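Cwp19 (PDB 5OQ3) is a Clostridioides difficile S-layer-associated protein whose TIM-barrel glycoside hydrolase region, the part crystallised here, probably acts on cell-wall peptidoglycan. Local coordinates at residues F199-T204 and Q212-W217; N86-Y91 and Y102-F107; I32-N37 and V73-D78. All blocks are in the same frame, centred on the assembly; numbering follows the deposited sequence.

Contact 1: residues F199-T204 and Q212-W217; sequences FNDTAT and QNKDNW
The indole of Trp217 reaches across to Asp201 and Thr204, and it gives the largest single share of the surface buried between 199-204 and 212-217. From CB, the side chain leaves the first turn of helix 214-236 with CG anti to the backbone N (chi1 173°), a setting that extends the ring toward the start of helix 202-208. The near part of the indole stays clear of 199-204, and contact begins only on the six-membered ring. There CZ3 lies 3.6 Å from Asp201 OD2, the oxygen sitting close to the ring plane, at its edge, with carboxylate and indole planes 59° apart. The next carbon, CH2, meets the methyl CG2 of Thr204 at 3.9 Å, also at the ring edge. CZ2 passes 4.0 Å from the backbone O of Thr204. Both helices belong to the excursion that joins barrel strands 186-189 and 241-244 of the TIM barrel, helix 214-236 being its long outer helix. Lys214 NZ stays 4.7 Å from Asp201 OD1, and a water spans the gap, accepting from Lys214 NZ at 2.8 Å and donating to Asp201 OD1; Thr202 OG1 is its third partner. Asp201 OD1 also forms a salt bridge with Arg218, while Thr204 OG1 turns to Asp161. One turn back, Asn213 caps the long helix: its OD1 accepts from Asn216 N at 2.9 Å in the carbonyl plane.

Contact 2: residues N86-Y91 and Y102-F107; sequences NPWSEY and YDPLPF
With CG of Trp88 set beside the backbone N and anti to the carbonyl carbon (chi1 -67°), and chi2 at 106°, the indole swings out of the loop to the chain at Tyr102, Asp103 and Pro104. The far corner of its six-membered ring does the touching. CZ3 packs against the ring carbon CD of Pro104 at 3.9 Å, the two side chains meeting at a slant, while the neighbouring CH2 lies 3.9 Å from the carbonyl O of Tyr102 and 4.1 Å from CA of Asp103. No hydrogen bond crosses the contact. Both segments belong to the long connection that leaves barrel strand 68-74 and leads into helix 104-114, so the tryptophan packs one part of a beta-alpha loop against the N-terminus of the helix that follows it. At that end Asp103 is the N-cap: OD1 accepts from Leu105 N at 3.1 Å, the N-H coming from well above the carboxylate plane, and OD2 is held by the hydroxyl of Tyr182. Pro104 directly follows this N-cap. A bound 1,2-ethanediol, probably from the crystallisation liquor, lies about 3 Å from the Trp88 side chain.

Contact 3: residues I32-N37 and V73-D78; sequences ISTVYN and VRPKSD
Thr34 sets its hydroxyl over the ring of Pro75, and this is the tightly packed half of the contact. OG1 lies 3.5 Å from CG of Pro75, 3.6 Å from CB and 3.7 Å from CD, so one oxygen covers the three methylene carbons of the proline, with the two side chains crossing at about a right angle. With chi1 at 59°, OG1 rather than the methyl is the branch of Thr34 that meets Pro75, and a hydrogen bond to the backbone O of Gln72 in strand 68-74 holds it there. Both residues are buried, just past the C-terminal ends of the neighbouring parallel strands 27-32 and 68-74, the first two of the TIM barrel. Toward solvent the packing thins. Val35 is partly exposed and meets Pro75 through its branch carbon, CB to CB at 3.9 Å, with Tyr91 also touching both residues and Met130 lying against the valine; the exposed Tyr36 follows on this side. Behind the proline the chain folds back on itself, Lys76 N donating to Asp78 OD1 at 2.8 Å from above the carboxylate plane. No hydrogen bond joins 32-37 to 73-78; they meet by van der Waals packing, while the polar oxygen pressed on the proline is satisfied by Gln72, just before the second segment.

Overall arrangement
Contacts 2 and 3 form one continuous region, their centres 10 Å apart: helix 90-93 follows strand 68-74 in the chain, and the two contacts touch. They are joined by a salt bridge, Glu90 OE2 to Lys76 NZ at 2.7 Å, and by a probable hydrogen bond between Ser89 OG and Asp78 OD2, also 2.7 Å. Lys76 is bridged to Glu133 as well. Contact 1 lies elsewhere on the barrel, its centre 28 Å from that of contact 3 and 35 Å from that of contact 2, with nearest atoms about 13 and 16 Å away. Contact 3 sits at the C-terminal strand ends, where TIM-barrel enzymes generally carry their active sites; contact 1 lies much farther out.

Contact 1: residues F199-T204 and Q212-W217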
ATOM      1  N   PHE A 199       2.960 -20.227   7.819  1.00 19.97           N
ATOM      2  CA  PHE A 199       1.948 -19.465   8.535  1.00 15.27           C
ATOM      3  C   PHE A 199       1.092 -20.516   9.211  1.00 14.17           C
ATOM      4  O   PHE A 199       0.779 -21.516   8.573  1.00 15.83           O
ATOM      5  CB  PHE A 199       1.105 -18.709   7.529  1.00 16.00           C
ATOM      6  CG  PHE A 199       0.178 -17.685   8.106  1.00 13.43           C
ATOM      7  CD1 PHE A 199       0.644 -16.556   8.728  1.00 13.23           C
ATOM      8  CD2 PHE A 199      -1.174 -17.820   7.942  1.00 12.43           C
ATOM      9  CE1 PHE A 199      -0.212 -15.590   9.172  1.00 13.40           C
ATOM     10  CE2 PHE A 199      -2.051 -16.837   8.387  1.00 11.00           C
ATOM     11  CZ  PHE A 199      -1.569 -15.716   8.992  1.00 11.69           C
ATOM     12  N   ASN A 200       0.698 -20.296  10.464  1.00 12.02           N
ATOM     13  CA  ASN A 200       0.002 -21.319  11.226  1.00 12.73           C
ATOM     14  C   ASN A 200      -1.500 -21.301  10.966  1.00 11.91           C
ATOM     15  O   ASN A 200      -2.302 -20.932  11.834  1.00 13.67           O
ATOM     16  CB  ASN A 200       0.292 -21.170  12.717  1.00 15.56           C
ATOM     17  CG  ASN A 200      -0.235 -22.336  13.515  1.00 20.03           C
ATOM     18  OD1 ASN A 200      -0.801 -23.285  12.955  1.00 26.05           O
ATOM     19  ND2 ASN A 200      -0.065 -22.268  14.823  1.00 23.41           N
ATOM     20  N   ASP A 201      -1.843 -21.716   9.750  1.00 11.84           N
ATOM     21  CA  ASP A 201      -3.225 -21.775   9.282  1.00 10.87           C
ATOM     22  C   ASP A 201      -3.676 -23.179   8.966  1.00 11.08           C
ATOM     23  O   ASP A 201      -4.623 -23.347   8.211  1.00 11.18           O
ATOM     24  CB  ASP A 201      -3.443 -20.885   8.051  1.00 11.77           C
ATOM     25  CG  ASP A 201      -2.572 -21.248   6.875  1.00 11.39           C
ATOM     26  OD1 ASP A 201      -1.819 -22.257   6.965  1.00 12.33           O
ATOM     27  OD2 ASP A 201      -2.645 -20.532   5.839  1.00 11.32           O
ATOM     28  N   THR A 202      -3.046 -24.196   9.528  1.00 12.67           N
ATOM     29  CA  THR A 202      -3.421 -25.575   9.179  1.00 12.92           C
ATOM     30  C   THR A 202      -4.895 -25.841   9.425  1.00 11.98           C
ATOM     31  O   THR A 202      -5.544 -26.481   8.598  1.00 12.58           O
ATOM     32  CB  THR A 202      -2.580 -26.563   9.952  1.00 16.02           C
ATOM     33  OG1 THR A 202      -1.207 -26.228   9.726  1.00 22.62           O
ATOM     34  CG2 THR A 202      -2.884 -27.971   9.537  1.00 19.15           C
ATOM     35  N   ALA A 203      -5.438 -25.363  10.542  1.00 11.23           N
ATOM     36  CA  ALA A 203      -6.842 -25.644  10.839  1.00 10.83           C
ATOM     37  C   ALA A 203      -7.748 -24.964   9.824  1.00  9.40           C
ATOM     38  O   ALA A 203      -8.715 -25.550   9.363  1.00 10.20           O
ATOM     39  CB  ALA A 203      -7.178 -25.202  12.252  1.00 13.34           C
ATOM     40  N   THR A 204      -7.416 -23.727   9.445  1.00  9.38           N
ATOM     41  CA  THR A 204      -8.158 -22.998   8.445  1.00  8.31           C
ATOM     42  C   THR A 204      -8.127 -23.756   7.120  1.00  8.04           C
ATOM     43  O   THR A 204      -9.147 -23.896   6.452  1.00  9.07           O
ATOM     44  CB  THR A 204      -7.543 -21.604   8.276  1.00  9.04           C
ATOM     45  OG1 THR A 204      -7.331 -21.030   9.552  1.00 11.63           O
ATOM     46  CG2 THR A 204      -8.431 -20.709   7.467  1.00  9.94           C
ATOM     47  N   GLN A 212      -7.117 -28.663  -1.822  1.00  9.02           N
ATOM     48  CA  GLN A 212      -6.350 -27.945  -2.868  1.00  9.10           C
ATOM     49  C   GLN A 212      -4.909 -27.798  -2.441  1.00  9.60           C
ATOM     50  O   GLN A 212      -4.626 -27.724  -1.260  1.00  9.83           O
ATOM     51  CB  GLN A 212      -6.999 -26.551  -3.099  1.00 10.32           C
ATOM     52  CG  GLN A 212      -6.362 -25.723  -4.189  1.00 10.02           C
ATOM     53  CD  GLN A 212      -7.108 -24.466  -4.489  1.00 10.73           C
ATOM     54  OE1 GLN A 212      -7.813 -23.900  -3.609  1.00 13.14           O
ATOM     55  NE2 GLN A 212      -6.961 -23.973  -5.727  1.00 13.18           N
ATOM     56  N   ASN A 213      -3.999 -27.715  -3.417  1.00  9.23           N
ATOM     57  CA  ASN A 213      -2.631 -27.317  -3.137  1.00 10.35           C
ATOM     58  C   ASN A 213      -2.681 -26.109  -2.208  1.00  9.01           C
ATOM     59  O   ASN A 213      -3.334 -25.098  -2.488  1.00  8.93           O
ATOM     60  CB  ASN A 213      -1.966 -26.945  -4.460  1.00 12.45           C
ATOM     61  CG  ASN A 213      -0.576 -26.442  -4.290  1.00 12.36           C
ATOM     62  OD1 ASN A 213      -0.369 -25.280  -3.949  1.00 14.10           O
ATOM     63  ND2 ASN A 213       0.379 -27.306  -4.452  1.00 19.71           N
ATOM     64  N   LYS A 214      -1.966 -26.203  -1.096  1.00  9.34           N
ATOM     65  CA  LYS A 214      -2.127 -25.216  -0.062  1.00  9.29           C
ATOM     66  C   LYS A 214      -1.650 -23.827  -0.474  1.00  9.59           C
ATOM     67  O   LYS A 214      -2.265 -22.823  -0.125  1.00  9.23           O
ATOM     68  CB  LYS A 214      -1.431 -25.634   1.233  1.00 12.42           C
ATOM     69  CG  LYS A 214      -1.691 -24.672   2.407  1.00 14.25           C
ATOM     70  CD  LYS A 214      -1.333 -25.242   3.780  1.00 19.13           C
ATOM     71  CE  LYS A 214       0.132 -25.396   3.985  1.00 24.72           C
ATOM     72  NZ  LYS A 214       0.314 -26.139   5.286  1.00 28.62           N
ATOM     73  N   ASP A 215      -0.586 -23.782  -1.253  1.00  9.74           N
ATOM     74  CA  ASP A 215      -0.049 -22.514  -1.648  1.00 10.87           C
ATOM     75  C   ASP A 215      -0.940 -21.856  -2.675  1.00  9.58           C
ATOM     76  O   ASP A 215      -1.123 -20.631  -2.640  1.00  8.98           O
ATOM     77  CB  ASP A 215       1.384 -22.607  -2.130  1.00 13.66           C
ATOM     78  CG  ASP A 215       2.350 -22.901  -1.009  1.00 16.12           C
ATOM     79  OD1 ASP A 215       2.015 -22.765   0.167  1.00 17.60           O
ATOM     80  OD2 ASP A 215       3.485 -23.203  -1.309  1.00 23.55           O
ATOM     81  N   ASN A 216      -1.572 -22.633  -3.543  1.00  8.98           N
ATOM     82  CA  ASN A 216      -2.544 -22.088  -4.455  1.00  8.15           C
ATOM     83  C   ASN A 216      -3.790 -21.561  -3.697  1.00  7.88           C
ATOM     84  O   ASN A 216      -4.319 -20.519  -4.060  1.00  7.68           O
ATOM     85  CB  ASN A 216      -2.996 -23.136  -5.506  1.00  9.30           C
ATOM     86  CG  ASN A 216      -1.896 -23.573  -6.465  1.00 10.14           C
ATOM     87  OD1 ASN A 216      -0.833 -23.011  -6.498  1.00 14.42           O
ATOM     88  ND2 ASN A 216      -2.209 -24.574  -7.279  1.00 12.78           N
ATOM     89  N   TRP A 217      -4.190 -22.286  -2.670  1.00  6.77           N
ATOM     90  CA  TRP A 217      -5.293 -21.853  -1.833  1.00  7.83           C
ATOM     91  C   TRP A 217      -4.966 -20.528  -1.126  1.00  6.90           C
ATOM     92  O   TRP A 217      -5.794 -19.641  -1.078  1.00  7.64           O
ATOM     93  CB  TRP A 217      -5.628 -22.971  -0.823  1.00  8.91           C
ATOM     94  CG  TRP A 217      -6.628 -22.636   0.214  1.00  7.92           C
ATOM     95  CD1 TRP A 217      -7.983 -22.556   0.080  1.00  8.85           C
ATOM     96  CD2 TRP A 217      -6.329 -22.292   1.574  1.00  8.42           C
ATOM     97  NE1 TRP A 217      -8.527 -22.212   1.291  1.00  9.06           N
ATOM     98  CE2 TRP A 217      -7.532 -22.039   2.224  1.00  8.94           C
ATOM     99  CE3 TRP A 217      -5.135 -22.163   2.292  1.00  8.49           C
ATOM    100  CZ2 TRP A 217      -7.592 -21.641   3.568  1.00  9.32           C
ATOM    101  CZ3 TRP A 217      -5.188 -21.815   3.590  1.00  9.75           C
ATOM    102  CH2 TRP A 217      -6.396 -21.556   4.234  1.00  9.54           C
TER
HETATM  103  O   HOH W   1      -0.503 -24.657   7.471  1.00 28.02           O

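Contact 2: residues N86-Y91 and Y102-F107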
ATOM      1  N   ASN A  86     -12.953  -0.114  14.138  1.00 14.05           N
ATOM      2  CA  ASN A  86     -11.527  -0.177  14.382  1.00 14.23           C
ATOM      3  C   ASN A  86     -11.113   0.935  15.317  1.00 14.16           C
ATOM      4  O   ASN A  86     -11.714   2.001  15.331  1.00 16.10           O
ATOM      5  CB  ASN A  86     -10.768  -0.089  13.038  1.00 12.66           C
ATOM      6  CG  ASN A  86     -10.963  -1.331  12.213  1.00 13.02           C
ATOM      7  OD1 ASN A  86     -10.476  -2.376  12.575  1.00 15.65           O
ATOM      8  ND2 ASN A  86     -11.722  -1.219  11.125  1.00 13.34           N
ATOM      9  N   PRO A  87     -10.061   0.701  16.132  1.00 14.40           N
ATOM     10  CA  PRO A  87      -9.661   1.660  17.169  1.00 13.20           C
ATOM     11  C   PRO A  87      -8.853   2.817  16.613  1.00 13.29           C
ATOM     12  O   PRO A  87      -8.127   2.658  15.618  1.00 13.57           O
ATOM     13  CB  PRO A  87      -8.729   0.835  18.056  1.00 14.87           C
ATOM     14  CG  PRO A  87      -8.153  -0.184  17.106  1.00 14.58           C
ATOM     15  CD  PRO A  87      -9.314  -0.562  16.222  1.00 13.66           C
ATOM     16  N   TRP A  88      -8.883   3.971  17.300  1.00 12.23           N
ATOM     17  CA  TRP A  88      -8.021   5.092  16.917  1.00 12.63           C
ATOM     18  C   TRP A  88      -6.560   4.683  16.876  1.00 12.82           C
ATOM     19  O   TRP A  88      -6.056   4.017  17.793  1.00 14.40           O
ATOM     20  CB  TRP A  88      -8.159   6.270  17.888  1.00 14.17           C
ATOM     21  CG  TRP A  88      -9.493   6.966  17.871  1.00 15.54           C
ATOM     22  CD1 TRP A  88     -10.486   6.890  18.807  1.00 16.64           C
ATOM     23  CD2 TRP A  88      -9.936   7.890  16.881  1.00 15.34           C
ATOM     24  NE1 TRP A  88     -11.531   7.708  18.442  1.00 17.01           N
ATOM     25  CE2 TRP A  88     -11.196   8.363  17.285  1.00 16.44           C
ATOM     26  CE3 TRP A  88      -9.362   8.392  15.695  1.00 14.86           C
ATOM     27  CZ2 TRP A  88     -11.933   9.288  16.516  1.00 19.22           C
ATOM     28  CZ3 TRP A  88     -10.096   9.307  14.934  1.00 15.98           C
ATOM     29  CH2 TRP A  88     -11.355   9.756  15.366  1.00 17.21           C
ATOM     30  N   SER A  89      -5.848   5.135  15.856  1.00 12.54           N
ATOM     31  CA  SER A  89      -4.434   4.779  15.701  1.00 14.24           C
ATOM     32  C   SER A  89      -3.561   5.420  16.784  1.00 15.09           C
ATOM     33  O   SER A  89      -3.694   6.590  17.101  1.00 15.59           O
ATOM     34  CB  SER A  89      -3.922   5.229  14.333  1.00 13.93           C
ATOM     35  OG  SER A  89      -2.541   4.946  14.197  1.00 14.63           O
ATOM     36  N   GLU A  90      -2.634   4.632  17.313  1.00 15.05           N
ATOM     37  CA  GLU A  90      -1.670   5.123  18.275  1.00 16.12           C
ATOM     38  C   GLU A  90      -0.761   6.192  17.697  1.00 15.36           C
ATOM     39  O   GLU A  90      -0.118   6.915  18.467  1.00 16.44           O
ATOM     40  CB  GLU A  90      -0.806   3.983  18.774  1.00 18.60           C
ATOM     41  CG  GLU A  90       0.226   3.491  17.782  1.00 18.45           C
ATOM     42  CD  GLU A  90       0.672   2.076  18.048  1.00 21.16           C
ATOM     43  OE1 GLU A  90       1.792   1.904  18.569  1.00 27.60           O
ATOM     44  OE2 GLU A  90      -0.115   1.144  17.780  1.00 22.76           O
ATOM     45  N   TYR A  91      -0.688   6.321  16.370  1.00 13.17           N
ATOM     46  CA  TYR A  91       0.290   7.284  15.822  1.00 15.21           C
ATOM     47  C   TYR A  91      -0.191   8.731  15.911  1.00 16.88           C
ATOM     48  O   TYR A  91       0.585   9.628  15.692  1.00 18.73           O
ATOM     49  CB  TYR A  91       0.730   6.895  14.401  1.00 15.11           C
ATOM     50  CG  TYR A  91       1.297   5.472  14.400  1.00 15.34           C
ATOM     51  CD1 TYR A  91       2.474   5.172  15.096  1.00 17.14           C
ATOM     52  CD2 TYR A  91       0.609   4.415  13.810  1.00 16.20           C
ATOM     53  CE1 TYR A  91       2.941   3.887  15.173  1.00 16.34           C
ATOM     54  CE2 TYR A  91       1.100   3.111  13.850  1.00 17.35           C
ATOM     55  CZ  TYR A  91       2.263   2.842  14.542  1.00 17.73           C
ATOM     56  OH  TYR A  91       2.746   1.536  14.605  1.00 20.87           O
ATOM     57  N   TYR A 102     -10.342  15.067  17.614  1.00 16.21           N
ATOM     58  CA  TYR A 102     -10.889  15.460  16.325  1.00 14.59           C
ATOM     59  C   TYR A 102     -10.746  14.270  15.409  1.00 13.76           C
ATOM     60  O   TYR A 102      -9.977  13.357  15.679  1.00 14.83           O
ATOM     61  CB  TYR A 102     -10.114  16.656  15.755  1.00 13.95           C
ATOM     62  CG  TYR A 102      -8.755  16.409  15.188  1.00 16.01           C
ATOM     63  CD1 TYR A 102      -7.710  16.003  15.993  1.00 15.95           C
ATOM     64  CD2 TYR A 102      -8.498  16.622  13.825  1.00 16.19           C
ATOM     65  CE1 TYR A 102      -6.442  15.765  15.460  1.00 15.64           C
ATOM     66  CE2 TYR A 102      -7.223  16.439  13.299  1.00 14.78           C
ATOM     67  CZ  TYR A 102      -6.210  15.980  14.104  1.00 15.84           C
ATOM     68  OH  TYR A 102      -4.956  15.755  13.546  1.00 15.52           O
ATOM     69  N   ASP A 103     -11.473  14.284  14.303  1.00 13.28           N
ATOM     70  CA  ASP A 103     -11.353  13.243  13.282  1.00 12.73           C
ATOM     71  C   ASP A 103     -10.440  13.815  12.203  1.00 10.55           C
ATOM     72  O   ASP A 103     -10.822  14.749  11.516  1.00 13.94           O
ATOM     73  CB  ASP A 103     -12.730  12.932  12.727  1.00 12.55           C
ATOM     74  CG  ASP A 103     -12.698  11.851  11.626  1.00 13.12           C
ATOM     75  OD1 ASP A 103     -11.620  11.369  11.262  1.00 12.79           O
ATOM     76  OD2 ASP A 103     -13.775  11.461  11.150  1.00 12.91           O
ATOM     77  N   PRO A 104      -9.222  13.271  12.032  1.00 12.17           N
ATOM     78  CA  PRO A 104      -8.328  13.859  11.021  1.00 10.91           C
ATOM     79  C   PRO A 104      -8.788  13.671   9.587  1.00  9.72           C
ATOM     80  O   PRO A 104      -8.482  14.511   8.740  1.00 10.54           O
ATOM     81  CB  PRO A 104      -6.995  13.133  11.213  1.00 14.09           C
ATOM     82  CG  PRO A 104      -7.141  12.362  12.471  1.00 16.85           C
ATOM     83  CD  PRO A 104      -8.582  12.194  12.771  1.00 12.92           C
ATOM     84  N   LEU A 105      -9.526  12.602   9.297  1.00  9.36           N
ATOM     85  CA  LEU A 105      -9.731  12.252   7.896  1.00  9.24           C
ATOM     86  C   LEU A 105     -10.477  13.294   7.032  1.00  9.31           C
ATOM     87  O   LEU A 105     -10.033  13.560   5.910  1.00  9.01           O
ATOM     88  CB  LEU A 105     -10.330  10.836   7.746  1.00  8.87           C
ATOM     89  CG  LEU A 105     -10.458  10.295   6.342  1.00  9.08           C
ATOM     90  CD1 LEU A 105      -9.111  10.316   5.620  1.00  8.96           C
ATOM     91  CD2 LEU A 105     -11.030   8.881   6.322  1.00  9.46           C
ATOM     92  N   PRO A 106     -11.569  13.912   7.558  1.00  8.39           N
ATOM     93  CA  PRO A 106     -12.226  14.978   6.773  1.00  9.40           C
ATOM     94  C   PRO A 106     -11.246  16.077   6.381  1.00  8.63           C
ATOM     95  O   PRO A 106     -11.328  16.615   5.267  1.00  9.59           O
ATOM     96  CB  PRO A 106     -13.325  15.474   7.709  1.00 10.47           C
ATOM     97  CG  PRO A 106     -13.652  14.292   8.527  1.00  9.58           C
ATOM     98  CD  PRO A 106     -12.359  13.593   8.769  1.00  8.84           C
ATOM     99  N   PHE A 107     -10.377  16.475   7.321  1.00  9.30           N
ATOM    100  CA  PHE A 107      -9.377  17.486   7.047  1.00  9.45           C
ATOM    101  C   PHE A 107      -8.364  17.045   5.994  1.00  9.50           C
ATOM    102  O   PHE A 107      -8.071  17.776   5.025  1.00 10.96           O
ATOM    103  CB  PHE A 107      -8.649  17.844   8.327  1.00 11.00           C
ATOM    104  CG  PHE A 107      -7.705  18.990   8.194  1.00 11.90           C
ATOM    105  CD1 PHE A 107      -8.174  20.314   8.344  1.00 12.59           C
ATOM    106  CD2 PHE A 107      -6.357  18.788   7.964  1.00 12.96           C
ATOM    107  CE1 PHE A 107      -7.302  21.400   8.248  1.00 13.56           C
ATOM    108  CE2 PHE A 107      -5.477  19.875   7.874  1.00 13.24           C
ATOM    109  CZ  PHE A 107      -5.951  21.174   8.003  1.00 12.88           C
TER

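Contact 3: residues I32-N37 and V73-D78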
ATOM      1  N   ILE A  32       1.994   8.941   1.723  1.00  9.56           N
ATOM      2  CA  ILE A  32       2.128   9.596   3.022  1.00 10.25           C
ATOM      3  C   ILE A  32       1.823   8.497   4.074  1.00 10.64           C
ATOM      4  O   ILE A  32       0.682   8.158   4.348  1.00 11.57           O
ATOM      5  CB  ILE A  32       1.134  10.782   3.131  1.00 12.24           C
ATOM      6  CG1 ILE A  32       1.445  11.834   2.017  1.00 12.21           C
ATOM      7  CG2 ILE A  32       1.167  11.426   4.518  1.00 13.29           C
ATOM      8  CD1 ILE A  32       0.474  13.000   1.963  1.00 13.08           C
ATOM      9  N   SER A  33       2.883   7.918   4.589  1.00 12.67           N
ATOM     10  CA  SER A  33       2.856   6.855   5.580  1.00 13.18           C
ATOM     11  C   SER A  33       2.747   7.425   6.965  1.00 12.22           C
ATOM     12  O   SER A  33       3.419   8.403   7.317  1.00 13.49           O
ATOM     13  CB  SER A  33       4.078   5.961   5.418  1.00 15.95           C
ATOM     14  OG  SER A  33       3.998   4.848   6.288  1.00 17.50           O
ATOM     15  N   THR A  34       1.886   6.805   7.763  1.00 12.09           N
ATOM     16  CA  THR A  34       1.614   7.202   9.150  1.00 13.58           C
ATOM     17  C   THR A  34       2.190   6.213  10.174  1.00 14.61           C
ATOM     18  O   THR A  34       2.368   6.544  11.349  1.00 15.90           O
ATOM     19  CB  THR A  34       0.099   7.327   9.363  1.00 11.75           C
ATOM     20  OG1 THR A  34      -0.515   6.067   9.082  1.00 14.49           O
ATOM     21  CG2 THR A  34      -0.483   8.381   8.474  1.00 13.47           C
ATOM     22  N   VAL A  35       2.557   5.015   9.718  1.00 13.16           N
ATOM     23  CA  VAL A  35       3.170   4.030  10.613  1.00 14.66           C
ATOM     24  C   VAL A  35       4.514   4.571  11.083  1.00 16.96           C
ATOM     25  O   VAL A  35       5.288   5.119  10.291  1.00 17.61           O
ATOM     26  CB  VAL A  35       3.293   2.641   9.932  1.00 17.11           C
ATOM     27  CG1 VAL A  35       4.394   2.626   8.878  1.00 17.52           C
ATOM     28  CG2 VAL A  35       3.564   1.561  10.981  1.00 17.78           C
ATOM     29  N   TYR A  36       4.750   4.502  12.395  1.00 15.87           N
ATOM     30  CA  TYR A  36       5.929   5.112  13.015  1.00 18.53           C
ATOM     31  C   TYR A  36       6.067   6.606  12.664  1.00 16.47           C
ATOM     32  O   TYR A  36       7.147   7.162  12.750  1.00 18.35           O
ATOM     33  CB  TYR A  36       7.196   4.338  12.672  1.00 22.69           C
ATOM     34  CG  TYR A  36       7.197   2.937  13.166  1.00 29.24           C
ATOM     35  CD1 TYR A  36       7.069   2.668  14.539  1.00 34.23           C
ATOM     36  CD2 TYR A  36       7.359   1.864  12.294  1.00 35.60           C
ATOM     37  CE1 TYR A  36       7.084   1.374  15.021  1.00 37.93           C
ATOM     38  CE2 TYR A  36       7.372   0.559  12.778  1.00 38.04           C
ATOM     39  CZ  TYR A  36       7.231   0.331  14.137  1.00 39.38           C
ATOM     40  OH  TYR A  36       7.252  -0.938  14.633  1.00 46.47           O
ATOM     41  N   ASN A  37       4.944   7.263  12.332  1.00 16.77           N
ATOM     42  CA  ASN A  37       4.930   8.703  12.054  1.00 16.74           C
ATOM     43  C   ASN A  37       5.933   9.041  10.943  1.00 17.21           C
ATOM     44  O   ASN A  37       6.575  10.061  10.979  1.00 18.95           O
ATOM     45  CB  ASN A  37       5.201   9.471  13.374  1.00 16.97           C
ATOM     46  CG  ASN A  37       4.100   9.228  14.382  1.00 15.79           C
ATOM     47  OD1 ASN A  37       4.129   8.248  15.131  1.00 19.68           O
ATOM     48  ND2 ASN A  37       3.070  10.070  14.345  1.00 17.53           N
ATOM     49  N   VAL A  73      -4.425   5.368   6.214  1.00  8.92           N
ATOM     50  CA  VAL A  73      -5.480   5.536   7.188  1.00 10.53           C
ATOM     51  C   VAL A  73      -5.624   4.348   8.147  1.00  9.65           C
ATOM     52  O   VAL A  73      -6.267   4.469   9.175  1.00 10.58           O
ATOM     53  CB  VAL A  73      -6.832   5.872   6.539  1.00 11.43           C
ATOM     54  CG1 VAL A  73      -6.751   7.162   5.712  1.00 12.68           C
ATOM     55  CG2 VAL A  73      -7.424   4.742   5.715  1.00 10.75           C
ATOM     56  N   ARG A  74      -5.061   3.200   7.745  1.00 10.23           N
ATOM     57  CA  ARG A  74      -5.021   1.961   8.574  1.00 10.68           C
ATOM     58  C   ARG A  74      -3.608   1.406   8.540  1.00 11.16           C
ATOM     59  O   ARG A  74      -3.327   0.457   7.808  1.00 11.48           O
ATOM     60  CB  ARG A  74      -5.997   0.927   8.035  1.00 10.83           C
ATOM     61  CG  ARG A  74      -6.041  -0.405   8.779  1.00 10.50           C
ATOM     62  CD  ARG A  74      -6.874  -1.395   8.003  1.00 10.33           C
ATOM     63  NE  ARG A  74      -6.827  -2.738   8.539  1.00 11.52           N
ATOM     64  CZ  ARG A  74      -7.682  -3.256   9.410  1.00 12.62           C
ATOM     65  NH1 ARG A  74      -8.641  -2.532   9.928  1.00 13.25           N
ATOM     66  NH2 ARG A  74      -7.577  -4.560   9.735  1.00 12.96           N
ATOM     67  N   PRO A  75      -2.715   1.986   9.363  1.00 11.73           N
ATOM     68  CA  PRO A  75      -1.368   1.454   9.421  1.00 12.44           C
ATOM     69  C   PRO A  75      -1.217   0.184  10.221  1.00 12.55           C
ATOM     70  O   PRO A  75      -0.282  -0.579   9.952  1.00 16.01           O
ATOM     71  CB  PRO A  75      -0.581   2.570  10.093  1.00 13.66           C
ATOM     72  CG  PRO A  75      -1.563   3.308  10.919  1.00 12.61           C
ATOM     73  CD  PRO A  75      -2.806   3.279  10.071  1.00 11.41           C
ATOM     74  N   LYS A  76      -2.133  -0.080  11.160  1.00 12.75           N
ATOM     75  CA  LYS A  76      -1.927  -1.157  12.144  1.00 12.99           C
ATOM     76  C   LYS A  76      -3.258  -1.563  12.786  1.00 13.67           C
ATOM     77  O   LYS A  76      -3.494  -1.325  13.978  1.00 15.10           O
ATOM     78  CB  LYS A  76      -0.904  -0.705  13.176  1.00 16.24           C
ATOM     79  CG  LYS A  76      -0.468  -1.774  14.142  1.00 17.49           C
ATOM     80  CD  LYS A  76       0.418  -1.147  15.201  1.00 23.46           C
ATOM     81  CE  LYS A  76       0.484  -2.042  16.406  1.00 29.97           C
ATOM     82  NZ  LYS A  76       0.932  -1.289  17.594  1.00 32.74           N
ATOM     83  N   SER A  77      -4.129  -2.161  11.961  1.00 12.14           N
ATOM     84  CA  SER A  77      -5.502  -2.578  12.381  1.00 12.45           C
ATOM     85  C   SER A  77      -6.212  -1.486  13.207  1.00 12.19           C
ATOM     86  O   SER A  77      -6.877  -1.770  14.203  1.00 13.15           O
ATOM     87  CB  SER A  77      -5.486  -3.895  13.175  1.00 13.37           C
ATOM     88  OG  SER A  77      -6.814  -4.306  13.476  1.00 13.48           O
ATOM     89  N   ASP A  78      -6.097  -0.261  12.726  1.00 11.51           N
ATOM     90  CA  ASP A  78      -6.469   0.935  13.467  1.00 10.74           C
ATOM     91  C   ASP A  78      -6.973   1.948  12.458  1.00 11.67           C
ATOM     92  O   ASP A  78      -7.132   1.638  11.258  1.00 12.53           O
ATOM     93  CB  ASP A  78      -5.297   1.417  14.306  1.00 11.98           C
ATOM     94  CG  ASP A  78      -4.082   1.788  13.450  1.00 14.57           C
ATOM     95  OD1 ASP A  78      -4.131   1.600  12.192  1.00 15.35           O
ATOM     96  OD2 ASP A  78      -3.084   2.277  14.046  1.00 15.08           O
TER